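RNA-dependent RNA Polymerase (Bombyx mori cytoplasmic polyhedrosis virus, PDB 6TZ0) catalyses RNA-templated RNA synthesis, making plus strands by fully conservative transcription and, probably after core assembly, the complementary minus strands of the double-stranded genome. Local coordinates at residues I221-A230 against Y332-N340; V1031-S1041 against W1056-G1064. All coordinates share one frame; numbering follows the deposited sequence.

Contact 1: I221-A230 against Y332-N340; sequences ILTHVESIVA and YAACRAMTN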
ATOM      1  N   ILE A 221       5.772  11.134 -31.897  1.00 34.54           N
ATOM      2  CA  ILE A 221       6.777  11.688 -30.999  1.00 34.54           C
ATOM      3  C   ILE A 221       8.171  11.544 -31.596  1.00 34.54           C
ATOM      4  O   ILE A 221       8.958  12.496 -31.616  1.00 34.54           O
ATOM      5  CB  ILE A 221       6.665  11.007 -29.626  1.00 34.54           C
ATOM      6  CG1 ILE A 221       5.312  11.340 -29.000  1.00 34.54           C
ATOM      7  CG2 ILE A 221       7.806  11.409 -28.715  1.00 34.54           C
ATOM      8  CD1 ILE A 221       4.966  10.493 -27.827  1.00 34.54           C
ATOM      9  N   LEU A 222       8.496  10.363 -32.100  1.00 35.66           N
ATOM     10  CA  LEU A 222       9.780  10.120 -32.733  1.00 35.66           C
ATOM     11  C   LEU A 222       9.608  10.003 -34.237  1.00 35.66           C
ATOM     12  O   LEU A 222       8.631   9.427 -34.718  1.00 35.66           O
ATOM     13  CB  LEU A 222      10.435   8.850 -32.199  1.00 35.66           C
ATOM     14  CG  LEU A 222      10.913   8.843 -30.754  1.00 35.66           C
ATOM     15  CD1 LEU A 222      11.436   7.470 -30.413  1.00 35.66           C
ATOM     16  CD2 LEU A 222      11.986   9.881 -30.546  1.00 35.66           C
ATOM     17  N   THR A 223      10.558  10.561 -34.974  1.00 37.67           N
ATOM     18  CA  THR A 223      10.652  10.327 -36.404  1.00 37.67           C
ATOM     19  C   THR A 223      11.521   9.090 -36.626  1.00 37.67           C
ATOM     20  O   THR A 223      11.871   8.378 -35.682  1.00 37.67           O
ATOM     21  CB  THR A 223      11.191  11.569 -37.106  1.00 37.67           C
ATOM     22  OG1 THR A 223      12.521  11.842 -36.658  1.00 37.67           O
ATOM     23  CG2 THR A 223      10.318  12.760 -36.789  1.00 37.67           C
ATOM     24  N   HIS A 224      11.880   8.807 -37.877  1.00 37.60           N
ATOM     25  CA  HIS A 224      12.683   7.616 -38.138  1.00 37.60           C
ATOM     26  C   HIS A 224      14.144   7.827 -37.760  1.00 37.60           C
ATOM     27  O   HIS A 224      14.789   6.915 -37.224  1.00 37.60           O
ATOM     28  CB  HIS A 224      12.543   7.205 -39.601  1.00 37.60           C
ATOM     29  CG  HIS A 224      11.174   6.724 -39.958  1.00 37.60           C
ATOM     30  ND1 HIS A 224      10.697   5.490 -39.580  1.00 37.60           N
ATOM     31  CD2 HIS A 224      10.170   7.318 -40.644  1.00 37.60           C
ATOM     32  CE1 HIS A 224       9.464   5.338 -40.026  1.00 37.60           C
ATOM     33  NE2 HIS A 224       9.119   6.433 -40.673  1.00 37.60           N
ATOM     34  N   VAL A 225      14.666   9.030 -37.991  1.00 37.47           N
ATOM     35  CA  VAL A 225      16.043   9.320 -37.617  1.00 37.47           C
ATOM     36  C   VAL A 225      16.162   9.406 -36.101  1.00 37.47           C
ATOM     37  O   VAL A 225      17.163   8.979 -35.504  1.00 37.47           O
ATOM     38  CB  VAL A 225      16.500  10.624 -38.290  1.00 37.47           C
ATOM     39  CG1 VAL A 225      17.999  10.701 -38.312  1.00 37.47           C
ATOM     40  CG2 VAL A 225      15.907  10.767 -39.663  1.00 37.47           C
ATOM     41  N   GLU A 226      15.130   9.938 -35.452  1.00 36.94           N
ATOM     42  CA  GLU A 226      15.094   9.943 -33.999  1.00 36.94           C
ATOM     43  C   GLU A 226      14.937   8.539 -33.433  1.00 36.94           C
ATOM     44  O   GLU A 226      15.429   8.261 -32.335  1.00 36.94           O
ATOM     45  CB  GLU A 226      13.972  10.853 -33.519  1.00 36.94           C
ATOM     46  CG  GLU A 226      14.254  12.323 -33.733  1.00 36.94           C
ATOM     47  CD  GLU A 226      13.107  13.197 -33.300  1.00 36.94           C
ATOM     48  OE1 GLU A 226      12.020  12.654 -33.040  1.00 36.94           O
ATOM     49  OE2 GLU A 226      13.298  14.423 -33.197  1.00 36.94           O
ATOM     50  N   SER A 227      14.295   7.634 -34.175  1.00 35.18           N
ATOM     51  CA  SER A 227      14.259   6.239 -33.752  1.00 35.18           C
ATOM     52  C   SER A 227      15.627   5.590 -33.862  1.00 35.18           C
ATOM     53  O   SER A 227      15.963   4.726 -33.043  1.00 35.18           O
ATOM     54  CB  SER A 227      13.249   5.455 -34.578  1.00 35.18           C
ATOM     55  OG  SER A 227      13.681   5.299 -35.912  1.00 35.18           O
ATOM     56  N   ILE A 228      16.421   5.995 -34.859  1.00 35.84           N
ATOM     57  CA  ILE A 228      17.810   5.543 -34.937  1.00 35.84           C
ATOM     58  C   ILE A 228      18.587   5.992 -33.709  1.00 35.84           C
ATOM     59  O   ILE A 228      19.305   5.198 -33.090  1.00 35.84           O
ATOM     60  CB  ILE A 228      18.475   6.056 -36.223  1.00 35.84           C
ATOM     61  CG1 ILE A 228      17.779   5.498 -37.442  1.00 35.84           C
ATOM     62  CG2 ILE A 228      19.929   5.668 -36.274  1.00 35.84           C
ATOM     63  CD1 ILE A 228      18.240   6.139 -38.671  1.00 35.84           C
ATOM     64  N   VAL A 229      18.444   7.270 -33.342  1.00 35.69           N
ATOM     65  CA  VAL A 229      19.140   7.820 -32.175  1.00 35.69           C
ATOM     66  C   VAL A 229      18.716   7.099 -30.893  1.00 35.69           C
ATOM     67  O   VAL A 229      19.557   6.743 -30.050  1.00 35.69           O
ATOM     68  CB  VAL A 229      18.886   9.336 -32.083  1.00 35.69           C
ATOM     69  CG1 VAL A 229      19.527   9.925 -30.839  1.00 35.69           C
ATOM     70  CG2 VAL A 229      19.398  10.035 -33.319  1.00 35.69           C
ATOM     71  N   ALA A 230      17.415   6.820 -30.763  1.00 35.61           N
ATOM     72  CA  ALA A 230      16.888   6.119 -29.597  1.00 35.61           C
ATOM     73  C   ALA A 230      17.435   4.701 -29.490  1.00 35.61           C
ATOM     74  O   ALA A 230      17.916   4.296 -28.425  1.00 35.61           O
ATOM     75  CB  ALA A 230      15.362   6.100 -29.654  1.00 35.61           C
ATOM     76  N   TYR A 332      11.358  17.568 -25.741  1.00 31.68           N
ATOM     77  CA  TYR A 332      11.291  16.928 -24.436  1.00 31.68           C
ATOM     78  C   TYR A 332      10.542  15.607 -24.504  1.00 31.68           C
ATOM     79  O   TYR A 332      10.965  14.627 -23.887  1.00 31.68           O
ATOM     80  CB  TYR A 332      10.635  17.856 -23.419  1.00 31.68           C
ATOM     81  CG  TYR A 332      10.619  17.282 -22.025  1.00 31.68           C
ATOM     82  CD1 TYR A 332      11.778  17.224 -21.272  1.00 31.68           C
ATOM     83  CD2 TYR A 332       9.449  16.786 -21.468  1.00 31.68           C
ATOM     84  CE1 TYR A 332      11.772  16.699 -20.005  1.00 31.68           C
ATOM     85  CE2 TYR A 332       9.436  16.255 -20.203  1.00 31.68           C
ATOM     86  CZ  TYR A 332      10.596  16.225 -19.472  1.00 31.68           C
ATOM     87  OH  TYR A 332      10.578  15.694 -18.206  1.00 31.68           O
ATOM     88  N   ALA A 333       9.436  15.558 -25.253  1.00 31.78           N
ATOM     89  CA  ALA A 333       8.739  14.288 -25.449  1.00 31.78           C
ATOM     90  C   ALA A 333       9.599  13.288 -26.209  1.00 31.78           C
ATOM     91  O   ALA A 333       9.552  12.082 -25.922  1.00 31.78           O
ATOM     92  CB  ALA A 333       7.420  14.512 -26.183  1.00 31.78           C
ATOM     93  N   ALA A 334      10.412  13.774 -27.156  1.00 33.80           N
ATOM     94  CA  ALA A 334      11.348  12.896 -27.850  1.00 33.80           C
ATOM     95  C   ALA A 334      12.387  12.314 -26.895  1.00 33.80           C
ATOM     96  O   ALA A 334      12.674  11.118 -26.950  1.00 33.80           O
ATOM     97  CB  ALA A 334      12.029  13.643 -28.993  1.00 33.80           C
ATOM     98  N   CYS A 335      12.932  13.127 -25.991  1.00 35.72           N
ATOM     99  CA  CYS A 335      13.898  12.595 -25.029  1.00 35.72           C
ATOM    100  C   CYS A 335      13.248  11.693 -23.981  1.00 35.72           C
ATOM    101  O   CYS A 335      13.915  10.802 -23.442  1.00 35.72           O
ATOM    102  CB  CYS A 335      14.658  13.730 -24.357  1.00 35.72           C
ATOM    103  SG  CYS A 335      15.781  14.573 -25.470  1.00 35.72           S
ATOM    104  N   ARG A 336      11.961  11.901 -23.680  1.00 36.20           N
ATOM    105  CA  ARG A 336      11.233  10.943 -22.849  1.00 36.20           C
ATOM    106  C   ARG A 336      11.112   9.600 -23.551  1.00 36.20           C
ATOM    107  O   ARG A 336      11.220   8.548 -22.914  1.00 36.20           O
ATOM    108  CB  ARG A 336       9.838  11.470 -22.490  1.00 36.20           C
ATOM    109  CG  ARG A 336       9.821  12.686 -21.593  1.00 36.20           C
ATOM    110  CD  ARG A 336      10.466  12.347 -20.298  1.00 36.20           C
ATOM    111  NE  ARG A 336       9.684  11.407 -19.505  1.00 36.20           N
ATOM    112  CZ  ARG A 336       8.978  11.751 -18.439  1.00 36.20           C
ATOM    113  NH1 ARG A 336       9.016  12.999 -18.006  1.00 36.20           N
ATOM    114  NH2 ARG A 336       8.290  10.841 -17.775  1.00 36.20           N
ATOM    115  N   ALA A 337      10.887   9.617 -24.865  1.00 36.05           N
ATOM    116  CA  ALA A 337      10.872   8.369 -25.619  1.00 36.05           C
ATOM    117  C   ALA A 337      12.266   7.767 -25.754  1.00 36.05           C
ATOM    118  O   ALA A 337      12.401   6.553 -25.917  1.00 36.05           O
ATOM    119  CB  ALA A 337      10.261   8.597 -26.997  1.00 36.05           C
ATOM    120  N   MET A 338      13.307   8.595 -25.701  1.00 36.98           N
ATOM    121  CA  MET A 338      14.666   8.093 -25.869  1.00 36.98           C
ATOM    122  C   MET A 338      15.260   7.535 -24.586  1.00 36.98           C
ATOM    123  O   MET A 338      16.157   6.692 -24.652  1.00 36.98           O
ATOM    124  CB  MET A 338      15.580   9.189 -26.406  1.00 36.98           C
ATOM    125  CG  MET A 338      15.329   9.526 -27.851  1.00 36.98           C
ATOM    126  SD  MET A 338      16.324  10.882 -28.472  1.00 36.98           S
ATOM    127  CE  MET A 338      15.613  11.049 -30.098  1.00 36.98           C
ATOM    128  N   THR A 339      14.812   7.989 -23.420  1.00 38.70           N
ATOM    129  CA  THR A 339      15.379   7.492 -22.171  1.00 38.70           C
ATOM    130  C   THR A 339      14.515   6.449 -21.475  1.00 38.70           C
ATOM    131  O   THR A 339      15.050   5.568 -20.803  1.00 38.70           O
ATOM    132  CB  THR A 339      15.650   8.652 -21.210  1.00 38.70           C
ATOM    133  OG1 THR A 339      14.465   9.437 -21.059  1.00 38.70           O
ATOM    134  CG2 THR A 339      16.778   9.526 -21.712  1.00 38.70           C
ATOM    135  N   ASN A 340      13.194   6.529 -21.597  1.00 43.82           N
ATOM    136  CA  ASN A 340      12.324   5.527 -21.000  1.00 43.82           C
ATOM    137  C   ASN A 340      12.054   4.417 -22.004  1.00 43.82           C
ATOM    138  O   ASN A 340      11.968   4.644 -23.212  1.00 43.82           O
ATOM    139  CB  ASN A 340      11.005   6.146 -20.528  1.00 43.82           C
ATOM    140  CG  ASN A 340      10.192   5.210 -19.637  1.00 43.82           C
ATOM    141  OD1 ASN A 340      10.602   4.091 -19.341  1.00 43.82           O
ATOM    142  ND2 ASN A 340       9.027   5.676 -19.208  1.00 43.82           N
TER
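Met338 reaches from helix 332-339 across to helix 224-230, and van der Waals contacts, mostly between apolar side chains, make up the interface. Its chain runs extended from CG (chi2 176°, chi3 -175°), long enough to lay CE 3.8 Å from Glu226 CB, roughly at right angles to the glutamate chain. On the way its CG passes Ala230 CB at 3.9 Å and its sulfur sits beside Val229 CG1. Leu222 fills the next place along: CD2 meets Met338 CE, while CD1 lies 3.8 Å from Ala337 CB. Ile221 follows, its CG2 set over the Ala333 carbonyl. The methyls of Ala333, Ala334 and Ala337 receive Ile221 and Leu222, and the helix axes pass 9.6 Å apart at a crossing angle of -41°.

No hydrogen bond crosses. Within 221-230, Thr223 and Glu226 form a capping box: Thr223 N gives to Glu226 OE1 at 3.2 Å, and Glu226 N returns a weak bond to Thr223 OG1. Glu226 OE2 is also hydrogen-bonded to Tyr314 OH, and OE1 to Ser60 OG. With that buried carboxylate satisfied elsewhere, Ile221, Leu222 and the start of helix 224-230 meet helix 332-339 through side-chain packing.

Contact 2: V1031-S1041 against W1056-G1064; sequences VDLLPHAKHTS and WFAFALLGG
Phe1059 and Trp1056 both swing their rings out with CG anti to the backbone N, which carries them from helix 1056-1062 toward the loop 1031-1041. His1036 answers with chi1 near 55°, its CG between the backbone N and the carbonyl carbon, which brings CE1 up to the carbonyl oxygen of Phe1059 near the end of the helix. One face of that imidazole has Leu1034 CB against it and the opposite face has Phe1059 CZ. The two rings meet obliquely, centroids 4.5 Å apart, while Gly1063 CA lies at the imidazole edge, 3.8 Å from His1036 NE2. Gly1063 has positive phi where the helix ends.

Two hydrogen bonds cross the contact. Leu1034 N gives to Ala1060 O at 3.0 Å, nearly straight at 170° and in the carbonyl plane. The second is weak: Trp1056 NE1 reaches Thr1040 OG1 at 3.0 Å but with a bent angle of 124°. That hydroxyl in turn gives to His1036 O and ties the indole to the His1036 carbonyl. Ala1037 O also lies near the indole plane, at the edge by CZ2.

Between these bonds, Ala1037 CB packs on Ala1060 CB at 3.7 Å, where the CA atoms of the two segments are nearest. Leu1033 CD2 lies by the same Ala1060 methyl, and farther out Val1031 CG2 meets Leu1061 CD2 at 3.8 Å. Outside the contact, the loop's His1036 and His1039 also touch Val278 of strand 278-285. The loop 1031-1041 is thus joined to the helix by one strong backbone bond, a weak indole bond and close apolar and ring packing.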
ATOM      1  N   VAL A1031     -20.439  27.886 -38.135  1.00 45.89           N
ATOM      2  CA  VAL A1031     -20.637  28.236 -36.738  1.00 45.89           C
ATOM      3  C   VAL A1031     -19.505  29.138 -36.265  1.00 45.89           C
ATOM      4  O   VAL A1031     -18.407  29.170 -36.833  1.00 45.89           O
ATOM      5  CB  VAL A1031     -20.741  26.977 -35.862  1.00 45.89           C
ATOM      6  CG1 VAL A1031     -21.936  26.155 -36.264  1.00 45.89           C
ATOM      7  CG2 VAL A1031     -19.480  26.156 -35.961  1.00 45.89           C
ATOM      8  N   ASP A1032     -19.785  29.897 -35.216  1.00 45.32           N
ATOM      9  CA  ASP A1032     -18.745  30.690 -34.587  1.00 45.32           C
ATOM     10  C   ASP A1032     -17.946  29.847 -33.602  1.00 45.32           C
ATOM     11  O   ASP A1032     -18.462  28.926 -32.965  1.00 45.32           O
ATOM     12  CB  ASP A1032     -19.337  31.913 -33.887  1.00 45.32           C
ATOM     13  CG  ASP A1032     -20.475  31.564 -32.955  1.00 45.32           C
ATOM     14  OD1 ASP A1032     -20.942  30.407 -32.972  1.00 45.32           O
ATOM     15  OD2 ASP A1032     -20.902  32.450 -32.189  1.00 45.32           O
ATOM     16  N   LEU A1033     -16.670  30.167 -33.495  1.00 38.74           N
ATOM     17  CA  LEU A1033     -15.782  29.477 -32.581  1.00 38.74           C
ATOM     18  C   LEU A1033     -15.856  30.142 -31.213  1.00 38.74           C
ATOM     19  O   LEU A1033     -16.298  31.285 -31.081  1.00 38.74           O
ATOM     20  CB  LEU A1033     -14.351  29.489 -33.124  1.00 38.74           C
ATOM     21  CG  LEU A1033     -13.888  28.483 -34.190  1.00 38.74           C
ATOM     22  CD1 LEU A1033     -14.528  28.682 -35.542  1.00 38.74           C
ATOM     23  CD2 LEU A1033     -12.386  28.576 -34.351  1.00 38.74           C
ATOM     24  N   LEU A1034     -15.453  29.401 -30.184  1.00 33.97           N
ATOM     25  CA  LEU A1034     -15.338  29.978 -28.855  1.00 33.97           C
ATOM     26  C   LEU A1034     -14.239  31.038 -28.844  1.00 33.97           C
ATOM     27  O   LEU A1034     -13.296  30.964 -29.631  1.00 33.97           O
ATOM     28  CB  LEU A1034     -15.027  28.901 -27.815  1.00 33.97           C
ATOM     29  CG  LEU A1034     -16.139  28.160 -27.065  1.00 33.97           C
ATOM     30  CD1 LEU A1034     -16.979  29.133 -26.276  1.00 33.97           C
ATOM     31  CD2 LEU A1034     -17.012  27.351 -27.955  1.00 33.97           C
ATOM     32  N   PRO A1035     -14.344  32.050 -27.976  1.00 32.60           N
ATOM     33  CA  PRO A1035     -13.278  33.059 -27.910  1.00 32.60           C
ATOM     34  C   PRO A1035     -11.948  32.538 -27.388  1.00 32.60           C
ATOM     35  O   PRO A1035     -10.922  33.171 -27.659  1.00 32.60           O
ATOM     36  CB  PRO A1035     -13.867  34.133 -26.989  1.00 32.60           C
ATOM     37  CG  PRO A1035     -14.951  33.451 -26.237  1.00 32.60           C
ATOM     38  CD  PRO A1035     -15.517  32.450 -27.182  1.00 32.60           C
ATOM     39  N   HIS A1036     -11.912  31.400 -26.695  1.00 32.34           N
ATOM     40  CA  HIS A1036     -10.628  30.816 -26.327  1.00 32.34           C
ATOM     41  C   HIS A1036      -9.979  30.026 -27.452  1.00 32.34           C
ATOM     42  O   HIS A1036      -8.930  29.420 -27.224  1.00 32.34           O
ATOM     43  CB  HIS A1036     -10.747  29.920 -25.091  1.00 32.34           C
ATOM     44  CG  HIS A1036     -11.768  28.834 -25.208  1.00 32.34           C
ATOM     45  ND1 HIS A1036     -11.590  27.722 -25.998  1.00 32.34           N
ATOM     46  CD2 HIS A1036     -12.943  28.651 -24.565  1.00 32.34           C
ATOM     47  CE1 HIS A1036     -12.637  26.928 -25.884  1.00 32.34           C
ATOM     48  NE2 HIS A1036     -13.467  27.462 -25.009  1.00 32.34           N
ATOM     49  N   ALA A1037     -10.571  30.003 -28.647  1.00 31.79           N
ATOM     50  CA  ALA A1037      -9.894  29.400 -29.787  1.00 31.79           C
ATOM     51  C   ALA A1037      -8.688  30.216 -30.211  1.00 31.79           C
ATOM     52  O   ALA A1037      -7.724  29.664 -30.747  1.00 31.79           O
ATOM     53  CB  ALA A1037     -10.855  29.253 -30.958  1.00 31.79           C
ATOM     54  N   LYS A1038      -8.721  31.523 -29.984  1.00 32.46           N
ATOM     55  CA  LYS A1038      -7.579  32.355 -30.307  1.00 32.46           C
ATOM     56  C   LYS A1038      -6.537  32.330 -29.202  1.00 32.46           C
ATOM     57  O   LYS A1038      -5.354  32.548 -29.475  1.00 32.46           O
ATOM     58  CB  LYS A1038      -8.057  33.781 -30.588  1.00 32.46           C
ATOM     59  CG  LYS A1038      -7.102  34.644 -31.393  1.00 32.46           C
ATOM     60  CD  LYS A1038      -6.270  35.561 -30.537  1.00 32.46           C
ATOM     61  CE  LYS A1038      -5.485  36.516 -31.411  1.00 32.46           C
ATOM     62  NZ  LYS A1038      -4.487  35.798 -32.247  1.00 32.46           N
ATOM     63  N   HIS A1039      -6.943  32.035 -27.969  1.00 31.32           N
ATOM     64  CA  HIS A1039      -5.995  32.039 -26.869  1.00 31.32           C
ATOM     65  C   HIS A1039      -5.186  30.756 -26.792  1.00 31.32           C
ATOM     66  O   HIS A1039      -4.145  30.738 -26.133  1.00 31.32           O
ATOM     67  CB  HIS A1039      -6.712  32.268 -25.538  1.00 31.32           C
ATOM     68  CG  HIS A1039      -7.556  33.501 -25.513  1.00 31.32           C
ATOM     69  ND1 HIS A1039      -7.047  34.753 -25.773  1.00 31.32           N
ATOM     70  CD2 HIS A1039      -8.858  33.685 -25.189  1.00 31.32           C
ATOM     71  CE1 HIS A1039      -8.008  35.649 -25.665  1.00 31.32           C
ATOM     72  NE2 HIS A1039      -9.117  35.028 -25.308  1.00 31.32           N
ATOM     73  N   THR A1040      -5.636  29.693 -27.455  1.00 31.79           N
ATOM     74  CA  THR A1040      -4.931  28.421 -27.477  1.00 31.79           C
ATOM     75  C   THR A1040      -4.217  28.164 -28.795  1.00 31.79           C
ATOM     76  O   THR A1040      -3.594  27.112 -28.951  1.00 31.79           O
ATOM     77  CB  THR A1040      -5.904  27.276 -27.195  1.00 31.79           C
ATOM     78  OG1 THR A1040      -6.895  27.229 -28.226  1.00 31.79           O
ATOM     79  CG2 THR A1040      -6.589  27.484 -25.868  1.00 31.79           C
ATOM     80  N   SER A1041      -4.291  29.095 -29.744  1.00 32.29           N
ATOM     81  CA  SER A1041      -3.574  28.953 -31.002  1.00 32.29           C
ATOM     82  C   SER A1041      -2.084  29.219 -30.856  1.00 32.29           C
ATOM     83  O   SER A1041      -1.307  28.856 -31.743  1.00 32.29           O
ATOM     84  CB  SER A1041      -4.171  29.891 -32.043  1.00 32.29           C
ATOM     85  OG  SER A1041      -3.999  31.238 -31.654  1.00 32.29           O
ATOM     86  N   TRP A1056      -7.884  20.416 -30.656  1.00 30.17           N
ATOM     87  CA  TRP A1056      -8.002  21.871 -30.623  1.00 30.17           C
ATOM     88  C   TRP A1056      -9.349  22.339 -31.145  1.00 30.17           C
ATOM     89  O   TRP A1056      -9.988  23.207 -30.543  1.00 30.17           O
ATOM     90  CB  TRP A1056      -6.900  22.493 -31.467  1.00 30.17           C
ATOM     91  CG  TRP A1056      -6.955  23.973 -31.535  1.00 30.17           C
ATOM     92  CD1 TRP A1056      -6.548  24.852 -30.585  1.00 30.17           C
ATOM     93  CD2 TRP A1056      -7.520  24.753 -32.590  1.00 30.17           C
ATOM     94  NE1 TRP A1056      -6.788  26.136 -30.997  1.00 30.17           N
ATOM     95  CE2 TRP A1056      -7.392  26.102 -32.223  1.00 30.17           C
ATOM     96  CE3 TRP A1056      -8.116  24.440 -33.814  1.00 30.17           C
ATOM     97  CZ2 TRP A1056      -7.830  27.137 -33.037  1.00 30.17           C
ATOM     98  CZ3 TRP A1056      -8.552  25.469 -34.619  1.00 30.17           C
ATOM     99  CH2 TRP A1056      -8.407  26.801 -34.228  1.00 30.17           C
ATOM    100  N   PHE A1057      -9.803  21.770 -32.260  1.00 31.01           N
ATOM    101  CA  PHE A1057     -11.038  22.233 -32.874  1.00 31.01           C
ATOM    102  C   PHE A1057     -12.251  21.755 -32.093  1.00 31.01           C
ATOM    103  O   PHE A1057     -13.265  22.456 -32.032  1.00 31.01           O
ATOM    104  CB  PHE A1057     -11.091  21.760 -34.323  1.00 31.01           C
ATOM    105  CG  PHE A1057     -12.105  22.466 -35.161  1.00 31.01           C
ATOM    106  CD1 PHE A1057     -11.900  23.777 -35.541  1.00 31.01           C
ATOM    107  CD2 PHE A1057     -13.233  21.810 -35.613  1.00 31.01           C
ATOM    108  CE1 PHE A1057     -12.818  24.434 -36.323  1.00 31.01           C
ATOM    109  CE2 PHE A1057     -14.150  22.461 -36.406  1.00 31.01           C
ATOM    110  CZ  PHE A1057     -13.943  23.777 -36.755  1.00 31.01           C
ATOM    111  N   ALA A1058     -12.149  20.591 -31.449  1.00 31.32           N
ATOM    112  CA  ALA A1058     -13.210  20.136 -30.562  1.00 31.32           C
ATOM    113  C   ALA A1058     -13.311  21.016 -29.327  1.00 31.32           C
ATOM    114  O   ALA A1058     -14.412  21.268 -28.831  1.00 31.32           O
ATOM    115  CB  ALA A1058     -12.972  18.683 -30.157  1.00 31.32           C
ATOM    116  N   PHE A1059     -12.172  21.490 -28.817  1.00 31.48           N
ATOM    117  CA  PHE A1059     -12.201  22.437 -27.707  1.00 31.48           C
ATOM    118  C   PHE A1059     -12.777  23.773 -28.155  1.00 31.48           C
ATOM    119  O   PHE A1059     -13.546  24.402 -27.423  1.00 31.48           O
ATOM    120  CB  PHE A1059     -10.791  22.598 -27.151  1.00 31.48           C
ATOM    121  CG  PHE A1059     -10.712  23.311 -25.831  1.00 31.48           C
ATOM    122  CD1 PHE A1059     -11.141  22.691 -24.671  1.00 31.48           C
ATOM    123  CD2 PHE A1059     -10.143  24.569 -25.737  1.00 31.48           C
ATOM    124  CE1 PHE A1059     -11.042  23.328 -23.454  1.00 31.48           C
ATOM    125  CE2 PHE A1059     -10.042  25.208 -24.518  1.00 31.48           C
ATOM    126  CZ  PHE A1059     -10.496  24.590 -23.380  1.00 31.48           C
ATOM    127  N   ALA A1060     -12.445  24.195 -29.376  1.00 31.44           N
ATOM    128  CA  ALA A1060     -12.960  25.434 -29.941  1.00 31.44           C
ATOM    129  C   ALA A1060     -14.441  25.363 -30.282  1.00 31.44           C
ATOM    130  O   ALA A1060     -15.069  26.409 -30.452  1.00 31.44           O
ATOM    131  CB  ALA A1060     -12.167  25.791 -31.195  1.00 31.44           C
ATOM    132  N   LEU A1061     -15.001  24.168 -30.436  1.00 33.28           N
ATOM    133  CA  LEU A1061     -16.429  24.039 -30.702  1.00 33.28           C
ATOM    134  C   LEU A1061     -17.250  23.786 -29.447  1.00 33.28           C
ATOM    135  O   LEU A1061     -18.252  24.466 -29.223  1.00 33.28           O
ATOM    136  CB  LEU A1061     -16.698  22.919 -31.708  1.00 33.28           C
ATOM    137  CG  LEU A1061     -16.320  23.098 -33.170  1.00 33.28           C
ATOM    138  CD1 LEU A1061     -16.636  21.819 -33.893  1.00 33.28           C
ATOM    139  CD2 LEU A1061     -17.071  24.250 -33.778  1.00 33.28           C
ATOM    140  N   LEU A1062     -16.857  22.811 -28.628  1.00 34.53           N
ATOM    141  CA  LEU A1062     -17.682  22.402 -27.498  1.00 34.53           C
ATOM    142  C   LEU A1062     -17.347  23.146 -26.218  1.00 34.53           C
ATOM    143  O   LEU A1062     -18.206  23.268 -25.341  1.00 34.53           O
ATOM    144  CB  LEU A1062     -17.545  20.901 -27.228  1.00 34.53           C
ATOM    145  CG  LEU A1062     -18.334  19.880 -28.048  1.00 34.53           C
ATOM    146  CD1 LEU A1062     -19.815  20.211 -28.063  1.00 34.53           C
ATOM    147  CD2 LEU A1062     -17.791  19.708 -29.443  1.00 34.53           C
ATOM    148  N   GLY A1063     -16.117  23.621 -26.080  1.00 35.06           N
ATOM    149  CA  GLY A1063     -15.699  24.337 -24.894  1.00 35.06           C
ATOM    150  C   GLY A1063     -15.074  23.422 -23.864  1.00 35.06           C
ATOM    151  O   GLY A1063     -14.840  22.231 -24.086  1.00 35.06           O
ATOM    152  N   GLY A1064     -14.812  24.008 -22.706  1.00 41.09           N
ATOM    153  CA  GLY A1064     -14.156  23.300 -21.632  1.00 41.09           C
ATOM    154  C   GLY A1064     -15.115  22.691 -20.638  1.00 41.09           C
ATOM    155  O   GLY A1064     -16.331  22.797 -20.752  1.00 41.09           O
TER

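The two contacts come in series along the chain: 221-230 with 332-340 is complete long before 1031-1041 meets 1056-1064. Their centres are about 31 Å apart and their nearest atoms about 16 Å, so they do not touch. Contact 1 joins helix 224-237 to helix 325-339, closing over about a hundred residues, and its first segment belongs to the N-terminal family region. Contact 2 is local, folding a loop back on helix 1054-1062 within the C-terminal region. Strand 278-285, from the chain between the segments of contact 1, touches the loop of contact 2, linking N-terminal and C-terminal regions. Both lie away from the annotated nucleotide and magnesium sites.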